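Local coordinates for rhusiopathiae surface protein B (Erysipelothrix rhusiopathiae, PDB 3V10) that probably binds collagen as a cell-wall-anchored surface adhesin, the part described here being its collagen-binding region, at residues A[187-192]-A[258-263]; A[164-169]-A[281-286]; A[180-185]-A[264-269]. All blocks are in the same frame, centred on the assembly; numbering follows the deposited sequence.

Interaction 1: A[187-192]-A[258-263]; sequences INSPKE and KTTFTV
Ile187 and Phe261 form an antiparallel hydrogen-bonded pair: Ile187 N reaches Phe261 O and Phe261 N reaches Ile187 O, both at 2.8 Å, with N-H...O angles of 159° and 166°. Their side chains lie on the same face of the sheet, CB of Ile187 4.2 Å from CB of Phe261. After Ile187 the regular pairing stops at Asn188, whose backbone is left-handed, and a mixture of side-chain and backbone bonds continues the contact. Thr260 OG1 donates to Asn188 O at 2.6 Å, tilted from the carbonyl plane, while Lys191 N reaches the same oxygen from its other face. Strands 180-187 and 260-269 are neighbours in a five-stranded antiparallel sheet of the Ig-like collagen-binding domain, and the turn follows directly on their Ile187-Phe261 bridge. Lys191, bent along its chain, crosses Thr260 at about a right angle and gives NZ to Thr260 OG1 at 2.9 Å; the ammonium also forms a salt bridge with Glu220 on strand 208-221. The Asn188 amide spans the turn, with CG anti to the backbone N (chi1 -161°): OD1 takes Glu192 N on an in-plane lone pair at 2.7 Å, and ND2 donates to Glu192 O. Glu192 O also accepts from Lys258 N at 2.8 Å, the donor standing above the carbonyl plane.

Interaction 2: A[164-169]-A[281-286]; sequences PIFYWK and STIEYK
Phe166 and Tyr285 lie face to face in an offset stack, their centroids 4.0 Å apart and their planes inclined by only 15°. The two side chains enter from opposite directions and slide past each other, which brings CD1 of Phe166 to 3.3 Å from CZ of Tyr285 and sets the phenol oxygen near the CG end of the phenylalanine. This contact belongs to the interior of a beta sandwich, the Ig-like fold of the collagen-binding domain: strand 167-173 is an outermost strand of a five-stranded sheet, while strand 276-286 belongs to the facing sheet. The backbones do not pair. The axes of strands 167-169 and 281-286 approach to 9.0 Å, with N-to-C directions 166° apart, so the intervening layer is made by side chains alone.

Ile283 joins the stack to the next aromatic residue. Its CD1 meets the edge of the Phe166 ring, near the ring plane, 3.8 Å from CE1, and also approaches CB of Tyr167 at 3.7 Å. With CG1 anti to the backbone N (chi1 -173°), the branch carrying CD1 extends across to the facing strand.

In the next shell, Val200 and Val198 of strand 198-204 touch Ile283 and Tyr285 respectively, whereas Leu185 and Ile187 of strand 180-187 touch Tyr167. Phe166 is also packed against Asn188 and Val194. All six residues that meet here are buried, and the hydroxyl of Tyr167 is satisfied within the protein. It donates to OG of Ser281, which lies at the edge of the tyrosine ring, and the serine hydroxyl is hydrogen-bonded in addition to Thr301 O at the end of helix 298-301. The Tyr167 OH to Ser281 OG separation is 2.7 Å.

Interaction 3: A[180-185]-A[264-269]; sequences DMNWWL and TYDTRA
Trp183 and Tyr265 are a hydrogen-bonded antiparallel pair whose side chains pack closely on one face of the sheet. CB of Trp183 sits over the tyrosine ring, 3.8 Å from its centroid, in a CH-pi contact; the indole runs on nearly parallel to that ring but is slid so far that the two barely overlap. The Trp183 indole NE1 instead donates to Thr267 OG1 at 2.9 Å, tilted from the indole plane. Placing OG1 between its own backbone N and carbonyl carbon (chi1 66°), Thr267 turns it to the indole; the same hydroxyl is hydrogen-bonded to His208. Met181 ends this row, its CE 3.9 Å from CB of Ala269.

Strands 180-187 and 260-269 are adjacent in one sheet of the Ig-like sandwich, and this side faces inward: Asn279 of strand 276-286 touches Trp183 and Tyr265, and the Tyr265 hydroxyl is hydrogen-bonded to Asp202.

The opposite face is more polar and more open. There Arg268 grips Asp180 side-on, NE to OD1 at 2.7 Å and NH2 to OD2 at 2.9 Å, both oxygens using syn lone pairs and the two flat groups only 16° from coplanar. A water lies 2.6 Å from Asp180 OD2 and 3.0 Å from Asp266 OD2, between two like charges, of which Asp180 is also paired with Arg268. Farther along, Thr264 CG2 lies 3.4 Å from CD1 of Trp184.

In the fold
Interactions 1 and 3 are successive parts of one strand pairing, 180-187 against 260-269, with centres about 19 Å apart; a probable hydrogen bond from Leu185 N to Val263 O (2.7 Å) joins them. Interaction 2 runs across the sandwich instead, its centre about 10 Å from interaction 1 and about 18 Å from interaction 3. Asn188 N probably bonds to Phe166 O (2.7 Å), tying the turn of interaction 1 to the stack of interaction 2, while Leu185 CD2 lies 3.7 Å from Tyr167 OH. Collagen is absent from these coordinates; in the collagen-hug model proposed for such adhesins the ligand is thought to be clasped between two domains, of which this is probably one.

Interaction 1: A[187-192]-A[258-263]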
loop_
_atom_site.group_PDB
_atom_site.type_symbol
_atom_site.label_atom_id
_atom_site.label_comp_id
_atom_site.label_asym_id
_atom_site.label_seq_id
_atom_site.Cartn_x
_atom_site.Cartn_y
_atom_site.Cartn_z
ATOM N N ILE A 187 -14.679 15.805 0.658
ATOM C CA ILE A 187 -15.843 16.486 1.208
ATOM C C ILE A 187 -16.658 17.276 0.197
ATOM O O ILE A 187 -16.153 18.177 -0.469
ATOM C CB ILE A 187 -15.422 17.442 2.341
ATOM C CG1 ILE A 187 -14.522 16.691 3.325
ATOM C CG2 ILE A 187 -16.654 17.994 3.052
ATOM C CD1 ILE A 187 -13.894 17.574 4.390
ATOM N N ASN A 188 -17.933 16.925 0.111
ATOM C CA ASN A 188 -18.865 17.575 -0.792
ATOM C C ASN A 188 -18.497 17.496 -2.267
ATOM O O ASN A 188 -18.365 18.521 -2.941
ATOM C CB ASN A 188 -19.061 19.040 -0.388
ATOM C CG ASN A 188 -20.329 19.626 -0.967
ATOM O OD1 ASN A 188 -21.087 18.924 -1.636
ATOM N ND2 ASN A 188 -20.572 20.907 -0.714
ATOM N N SER A 189 -18.330 16.274 -2.767
ATOM C CA SER A 189 -18.028 16.060 -4.178
ATOM C C SER A 189 -19.202 16.555 -5.027
ATOM O O SER A 189 -18.998 17.152 -6.085
ATOM C CB SER A 189 -17.792 14.573 -4.473
ATOM O OG SER A 189 -16.532 14.133 -3.998
ATOM N N PRO A 190 -20.450 16.311 -4.577
ATOM C CA PRO A 190 -21.640 16.746 -5.322
ATOM C C PRO A 190 -21.774 18.258 -5.452
ATOM O O PRO A 190 -22.535 18.749 -6.295
ATOM C CB PRO A 190 -22.794 16.155 -4.513
ATOM C CG PRO A 190 -22.184 14.947 -3.872
ATOM C CD PRO A 190 -20.842 15.465 -3.437
ATOM N N LYS A 191 -21.048 18.989 -4.609
ATOM C CA LYS A 191 -21.091 20.447 -4.603
ATOM C C LYS A 191 -22.472 20.890 -4.120
ATOM O O LYS A 191 -23.115 21.750 -4.721
ATOM C CB LYS A 191 -20.832 21.005 -6.004
ATOM C CG LYS A 191 -19.489 20.647 -6.614
ATOM C CD LYS A 191 -18.356 21.462 -6.030
ATOM C CE LYS A 191 -17.201 21.550 -7.020
ATOM N NZ LYS A 191 -16.797 20.207 -7.532
ATOM N N GLU A 192 -22.923 20.288 -3.028
ATOM C CA GLU A 192 -24.220 20.600 -2.458
ATOM C C GLU A 192 -24.280 21.946 -1.724
ATOM O O GLU A 192 -23.272 22.480 -1.265
ATOM C CB GLU A 192 -24.637 19.479 -1.498
ATOM C CG GLU A 192 -25.233 18.214 -2.081
ATOM C CD GLU A 192 -25.848 17.367 -0.971
ATOM O OE1 GLU A 192 -26.316 17.939 0.040
ATOM O OE2 GLU A 192 -25.883 16.129 -1.093
ATOM N N LYS A 258 -21.695 24.537 -2.341
ATOM C CA LYS A 258 -21.300 24.241 -3.713
ATOM C C LYS A 258 -19.791 24.142 -3.941
ATOM O O LYS A 258 -19.297 24.435 -5.030
ATOM C CB LYS A 258 -21.906 25.304 -4.633
ATOM C CG LYS A 258 -23.405 25.476 -4.417
ATOM C CD LYS A 258 -23.987 26.625 -5.228
ATOM C CE LYS A 258 -25.481 26.765 -4.961
ATOM N NZ LYS A 258 -26.101 27.876 -5.739
ATOM N N THR A 259 -19.065 23.701 -2.920
ATOM C CA THR A 259 -17.618 23.591 -3.026
ATOM C C THR A 259 -17.117 22.234 -2.550
ATOM O O THR A 259 -17.548 21.736 -1.511
ATOM C CB THR A 259 -16.930 24.698 -2.199
ATOM O OG1 THR A 259 -17.343 25.983 -2.684
ATOM C CG2 THR A 259 -15.415 24.589 -2.305
ATOM N N THR A 260 -16.214 21.640 -3.326
ATOM C CA THR A 260 -15.635 20.349 -2.978
ATOM C C THR A 260 -14.286 20.581 -2.311
ATOM O O THR A 260 -13.437 21.300 -2.843
ATOM C CB THR A 260 -15.408 19.468 -4.222
ATOM O OG1 THR A 260 -16.664 19.197 -4.855
ATOM C CG2 THR A 260 -14.750 18.150 -3.834
ATOM N N PHE A 261 -14.098 19.972 -1.146
ATOM C CA PHE A 261 -12.854 20.098 -0.404
ATOM C C PHE A 261 -12.204 18.734 -0.301
ATOM O O PHE A 261 -12.799 17.792 0.222
ATOM C CB PHE A 261 -13.118 20.632 1.004
ATOM C CG PHE A 261 -13.678 22.023 1.029
ATOM C CD1 PHE A 261 -12.835 23.127 0.993
ATOM C CD2 PHE A 261 -15.052 22.226 1.077
ATOM C CE1 PHE A 261 -13.355 24.423 1.006
ATOM C CE2 PHE A 261 -15.580 23.513 1.090
ATOM C CZ PHE A 261 -14.728 24.615 1.056
ATOM N N THR A 262 -10.986 18.625 -0.814
ATOM C CA THR A 262 -10.251 17.377 -0.752
ATOM C C THR A 262 -9.079 17.585 0.192
ATOM O O THR A 262 -8.076 18.193 -0.175
ATOM C CB THR A 262 -9.719 16.964 -2.135
ATOM O OG1 THR A 262 -10.805 16.928 -3.071
ATOM C CG2 THR A 262 -9.081 15.585 -2.067
ATOM N N VAL A 263 -9.232 17.104 1.421
ATOM C CA VAL A 263 -8.186 17.220 2.425
ATOM C C VAL A 263 -7.255 16.017 2.304
ATOM O O VAL A 263 -7.699 14.871 2.391
ATOM C CB VAL A 263 -8.782 17.246 3.859
ATOM C CG1 VAL A 263 -7.667 17.326 4.890
ATOM C CG2 VAL A 263 -9.726 18.434 4.013
#

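Interaction 2: A[164-169]-A[281-286]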
loop_
_atom_site.group_PDB
_atom_site.type_symbol
_atom_site.label_atom_id
_atom_site.label_comp_id
_atom_site.label_asym_id
_atom_site.label_seq_id
_atom_site.Cartn_x
_atom_site.Cartn_y
_atom_site.Cartn_z
ATOM N N PRO A 164 -21.737 11.485 -6.804
ATOM C CA PRO A 164 -22.896 11.969 -6.049
ATOM C C PRO A 164 -22.729 11.744 -4.539
ATOM O O PRO A 164 -23.514 12.253 -3.734
ATOM C CB PRO A 164 -24.035 11.150 -6.634
ATOM C CG PRO A 164 -23.379 9.818 -6.829
ATOM C CD PRO A 164 -22.042 10.188 -7.441
ATOM N N ILE A 165 -21.702 10.982 -4.165
ATOM C CA ILE A 165 -21.433 10.689 -2.756
ATOM C C ILE A 165 -20.868 11.925 -2.069
ATOM O O ILE A 165 -19.802 12.421 -2.433
ATOM C CB ILE A 165 -20.425 9.525 -2.606
ATOM C CG1 ILE A 165 -20.968 8.279 -3.309
ATOM C CG2 ILE A 165 -20.177 9.227 -1.127
ATOM C CD1 ILE A 165 -22.346 7.858 -2.835
ATOM N N PHE A 166 -21.579 12.410 -1.057
ATOM C CA PHE A 166 -21.151 13.604 -0.351
ATOM C C PHE A 166 -19.810 13.498 0.355
ATOM O O PHE A 166 -19.033 14.447 0.341
ATOM C CB PHE A 166 -22.210 14.039 0.658
ATOM C CG PHE A 166 -21.888 15.336 1.334
ATOM C CD1 PHE A 166 -21.120 15.365 2.494
ATOM C CD2 PHE A 166 -22.330 16.540 0.794
ATOM C CE1 PHE A 166 -20.798 16.574 3.102
ATOM C CE2 PHE A 166 -22.013 17.754 1.395
ATOM C CZ PHE A 166 -21.244 17.772 2.552
ATOM N N TYR A 167 -19.538 12.361 0.983
ATOM C CA TYR A 167 -18.272 12.206 1.692
ATOM C C TYR A 167 -17.749 10.785 1.733
ATOM O O TYR A 167 -18.493 9.839 1.987
ATOM C CB TYR A 167 -18.405 12.710 3.137
ATOM C CG TYR A 167 -17.195 12.402 4.016
ATOM C CD1 TYR A 167 -15.982 13.043 3.802
ATOM C CD2 TYR A 167 -17.264 11.439 5.024
ATOM C CE1 TYR A 167 -14.856 12.735 4.569
ATOM C CE2 TYR A 167 -16.150 11.117 5.798
ATOM C CZ TYR A 167 -14.944 11.773 5.560
ATOM O OH TYR A 167 -13.826 11.475 6.298
ATOM N N TRP A 168 -16.456 10.639 1.474
ATOM C CA TRP A 168 -15.818 9.336 1.566
ATOM C C TRP A 168 -14.325 9.567 1.726
ATOM O O TRP A 168 -13.795 10.602 1.324
ATOM C CB TRP A 168 -16.124 8.465 0.340
ATOM C CG TRP A 168 -15.307 8.758 -0.867
ATOM C CD1 TRP A 168 -14.091 8.220 -1.188
ATOM C CD2 TRP A 168 -15.650 9.645 -1.931
ATOM N NE1 TRP A 168 -13.659 8.719 -2.396
ATOM C CE2 TRP A 168 -14.597 9.597 -2.872
ATOM C CE3 TRP A 168 -16.747 10.479 -2.184
ATOM C CZ2 TRP A 168 -14.609 10.353 -4.050
ATOM C CZ3 TRP A 168 -16.760 11.231 -3.361
ATOM C CH2 TRP A 168 -15.696 11.160 -4.275
ATOM N N LYS A 169 -13.661 8.606 2.350
ATOM C CA LYS A 169 -12.234 8.700 2.585
ATOM C C LYS A 169 -11.520 7.506 1.961
ATOM O O LYS A 169 -12.077 6.417 1.869
ATOM C CB LYS A 169 -11.971 8.741 4.090
ATOM C CG LYS A 169 -12.417 7.498 4.815
ATOM C CD LYS A 169 -11.233 6.618 5.124
ATOM C CE LYS A 169 -10.433 7.173 6.286
ATOM N NZ LYS A 169 -9.978 8.568 6.061
ATOM N N SER A 281 -13.571 7.787 10.469
ATOM C CA SER A 281 -14.016 9.172 10.573
ATOM C C SER A 281 -15.531 9.253 10.663
ATOM O O SER A 281 -16.237 8.319 10.271
ATOM C CB SER A 281 -13.517 9.989 9.371
ATOM O OG SER A 281 -14.143 9.590 8.156
ATOM N N THR A 282 -16.022 10.360 11.212
ATOM C CA THR A 282 -17.452 10.595 11.333
ATOM C C THR A 282 -17.721 11.977 10.755
ATOM O O THR A 282 -16.855 12.850 10.780
ATOM C CB THR A 282 -17.924 10.531 12.809
ATOM O OG1 THR A 282 -17.281 11.558 13.576
ATOM C CG2 THR A 282 -17.578 9.173 13.412
ATOM N N ILE A 283 -18.909 12.168 10.202
ATOM C CA ILE A 283 -19.240 13.459 9.626
ATOM C C ILE A 283 -20.662 13.823 10.006
ATOM O O ILE A 283 -21.503 12.945 10.218
ATOM C CB ILE A 283 -19.094 13.435 8.072
ATOM C CG1 ILE A 283 -19.290 14.842 7.503
ATOM C CG2 ILE A 283 -20.101 12.457 7.453
ATOM C CD1 ILE A 283 -19.047 14.932 6.013
ATOM N N GLU A 284 -20.915 15.116 10.133
ATOM C CA GLU A 284 -22.250 15.588 10.450
ATOM C C GLU A 284 -22.476 16.895 9.729
ATOM O O GLU A 284 -21.584 17.744 9.657
ATOM C CB GLU A 284 -22.436 15.793 11.951
ATOM C CG GLU A 284 -23.912 15.881 12.343
ATOM C CD GLU A 284 -24.129 15.812 13.841
ATOM O OE1 GLU A 284 -24.392 16.866 14.456
ATOM O OE2 GLU A 284 -24.023 14.699 14.399
ATOM N N TYR A 285 -23.680 17.040 9.190
ATOM C CA TYR A 285 -24.081 18.242 8.470
ATOM C C TYR A 285 -25.548 18.091 8.096
ATOM O O TYR A 285 -26.122 17.022 8.259
ATOM C CB TYR A 285 -23.265 18.401 7.184
ATOM C CG TYR A 285 -23.417 17.252 6.206
ATOM C CD1 TYR A 285 -22.786 16.030 6.434
ATOM C CD2 TYR A 285 -24.219 17.377 5.071
ATOM C CE1 TYR A 285 -22.948 14.955 5.558
ATOM C CE2 TYR A 285 -24.389 16.307 4.189
ATOM C CZ TYR A 285 -23.752 15.101 4.440
ATOM O OH TYR A 285 -23.926 14.039 3.577
ATOM N N LYS A 286 -26.156 19.172 7.623
ATOM C CA LYS A 286 -27.541 19.131 7.158
ATOM C C LYS A 286 -27.405 19.175 5.639
ATOM O O LYS A 286 -26.717 20.051 5.116
ATOM C CB LYS A 286 -28.320 20.356 7.643
ATOM C CG LYS A 286 -28.841 20.258 9.071
ATOM C CD LYS A 286 -29.536 21.550 9.476
ATOM C CE LYS A 286 -30.025 21.511 10.922
ATOM N NZ LYS A 286 -31.431 21.033 11.045
#

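Interaction 3: A[180-185]-A[264-269]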
loop_
_atom_site.group_PDB
_atom_site.type_symbol
_atom_site.label_atom_id
_atom_site.label_comp_id
_atom_site.label_asym_id
_atom_site.label_seq_id
_atom_site.Cartn_x
_atom_site.Cartn_y
_atom_site.Cartn_z
ATOM N N ASP A 180 5.400 5.227 4.754
ATOM C CA ASP A 180 4.363 6.251 4.839
ATOM C C ASP A 180 3.131 5.838 4.042
ATOM O O ASP A 180 3.197 4.948 3.189
ATOM C CB ASP A 180 4.891 7.593 4.313
ATOM C CG ASP A 180 5.689 8.366 5.355
ATOM O OD1 ASP A 180 6.147 7.756 6.344
ATOM O OD2 ASP A 180 5.872 9.593 5.170
ATOM N N MET A 181 2.010 6.486 4.342
ATOM C CA MET A 181 0.736 6.227 3.680
ATOM C C MET A 181 0.088 7.568 3.340
ATOM O O MET A 181 0.257 8.540 4.073
ATOM C CB MET A 181 -0.182 5.421 4.603
ATOM C CG MET A 181 0.269 3.986 4.801
ATOM S SD MET A 181 -0.402 3.128 6.253
ATOM C CE MET A 181 0.786 3.688 7.488
ATOM N N ASN A 182 -0.650 7.619 2.233
ATOM C CA ASN A 182 -1.304 8.852 1.816
ATOM C C ASN A 182 -2.805 8.706 1.991
ATOM O O ASN A 182 -3.360 7.642 1.728
ATOM C CB ASN A 182 -0.985 9.159 0.351
ATOM C CG ASN A 182 0.505 9.198 0.083
ATOM O OD1 ASN A 182 1.247 9.897 0.772
ATOM N ND2 ASN A 182 0.952 8.448 -0.920
ATOM N N TRP A 183 -3.456 9.774 2.439
ATOM C CA TRP A 183 -4.897 9.730 2.668
ATOM C C TRP A 183 -5.662 10.878 2.028
ATOM O O TRP A 183 -5.116 11.958 1.807
ATOM C CB TRP A 183 -5.185 9.695 4.170
ATOM C CG TRP A 183 -4.401 8.647 4.889
ATOM C CD1 TRP A 183 -3.108 8.741 5.311
ATOM C CD2 TRP A 183 -4.835 7.324 5.221
ATOM N NE1 TRP A 183 -2.707 7.563 5.883
ATOM C CE2 TRP A 183 -3.747 6.672 5.840
ATOM C CE3 TRP A 183 -6.036 6.623 5.053
ATOM C CZ2 TRP A 183 -3.824 5.351 6.297
ATOM C CZ3 TRP A 183 -6.112 5.308 5.509
ATOM C CH2 TRP A 183 -5.014 4.687 6.120
ATOM N N TRP A 184 -6.942 10.630 1.749
ATOM C CA TRP A 184 -7.824 11.608 1.118
ATOM C C TRP A 184 -9.185 11.694 1.789
ATOM O O TRP A 184 -9.854 10.678 1.946
ATOM C CB TRP A 184 -8.093 11.225 -0.345
ATOM C CG TRP A 184 -6.941 11.359 -1.276
ATOM C CD1 TRP A 184 -6.682 12.406 -2.110
ATOM C CD2 TRP A 184 -5.888 10.410 -1.481
ATOM N NE1 TRP A 184 -5.537 12.171 -2.823
ATOM C CE2 TRP A 184 -5.026 10.952 -2.458
ATOM C CE3 TRP A 184 -5.589 9.156 -0.934
ATOM C CZ2 TRP A 184 -3.880 10.282 -2.903
ATOM C CZ3 TRP A 184 -4.448 8.488 -1.373
ATOM C CH2 TRP A 184 -3.608 9.057 -2.350
ATOM N N LEU A 185 -9.590 12.899 2.182
ATOM C CA LEU A 185 -10.920 13.111 2.752
ATOM C C LEU A 185 -11.653 13.902 1.660
ATOM O O LEU A 185 -11.344 15.066 1.414
ATOM C CB LEU A 185 -10.859 13.942 4.042
ATOM C CG LEU A 185 -9.948 13.469 5.176
ATOM C CD1 LEU A 185 -10.184 14.353 6.408
ATOM C CD2 LEU A 185 -10.222 12.015 5.506
ATOM N N THR A 264 -5.967 16.277 2.096
ATOM C CA THR A 264 -4.998 15.199 1.980
ATOM C C THR A 264 -3.949 15.313 3.079
ATOM O O THR A 264 -3.676 16.400 3.585
ATOM C CB THR A 264 -4.291 15.211 0.602
ATOM O OG1 THR A 264 -3.615 16.461 0.413
ATOM C CG2 THR A 264 -5.312 15.019 -0.514
ATOM N N TYR A 265 -3.383 14.179 3.462
ATOM C CA TYR A 265 -2.353 14.150 4.491
ATOM C C TYR A 265 -1.671 12.795 4.477
ATOM O O TYR A 265 -2.151 11.853 3.845
ATOM C CB TYR A 265 -2.947 14.409 5.886
ATOM C CG TYR A 265 -3.935 13.373 6.367
ATOM C CD1 TYR A 265 -5.283 13.447 6.007
ATOM C CD2 TYR A 265 -3.529 12.314 7.180
ATOM C CE1 TYR A 265 -6.199 12.495 6.444
ATOM C CE2 TYR A 265 -4.441 11.350 7.621
ATOM C CZ TYR A 265 -5.773 11.450 7.248
ATOM O OH TYR A 265 -6.684 10.510 7.672
ATOM N N ASP A 266 -0.549 12.709 5.178
ATOM C CA ASP A 266 0.205 11.467 5.249
ATOM C C ASP A 266 0.303 10.969 6.679
ATOM O O ASP A 266 0.209 11.746 7.631
ATOM C CB ASP A 266 1.644 11.661 4.744
ATOM C CG ASP A 266 1.713 12.274 3.360
ATOM O OD1 ASP A 266 0.737 12.152 2.596
ATOM O OD2 ASP A 266 2.767 12.862 3.032
ATOM N N THR A 267 0.481 9.664 6.825
ATOM C CA THR A 267 0.700 9.087 8.141
ATOM C C THR A 267 1.962 8.249 7.987
ATOM O O THR A 267 2.362 7.917 6.870
ATOM C CB THR A 267 -0.459 8.198 8.627
ATOM O OG1 THR A 267 -0.566 7.035 7.800
ATOM C CG2 THR A 267 -1.759 8.984 8.624
ATOM N N ARG A 268 2.587 7.924 9.109
ATOM C CA ARG A 268 3.819 7.155 9.100
ATOM C C ARG A 268 3.687 5.992 10.059
ATOM O O ARG A 268 3.339 6.176 11.221
ATOM C CB ARG A 268 4.978 8.069 9.509
ATOM C CG ARG A 268 6.354 7.431 9.520
ATOM C CD ARG A 268 7.409 8.526 9.485
ATOM N NE ARG A 268 7.278 9.304 8.258
ATOM C CZ ARG A 268 7.837 10.487 8.040
ATOM N NH1 ARG A 268 8.589 11.061 8.972
ATOM N NH2 ARG A 268 7.629 11.103 6.883
ATOM N N ALA A 269 3.950 4.789 9.559
ATOM C CA ALA A 269 3.864 3.592 10.380
ATOM C C ALA A 269 5.005 3.547 11.393
ATOM O O ALA A 269 6.140 3.902 11.073
ATOM C CB ALA A 269 3.910 2.348 9.488
HETATM O O HOH W 1 5.168 11.084 3.109
#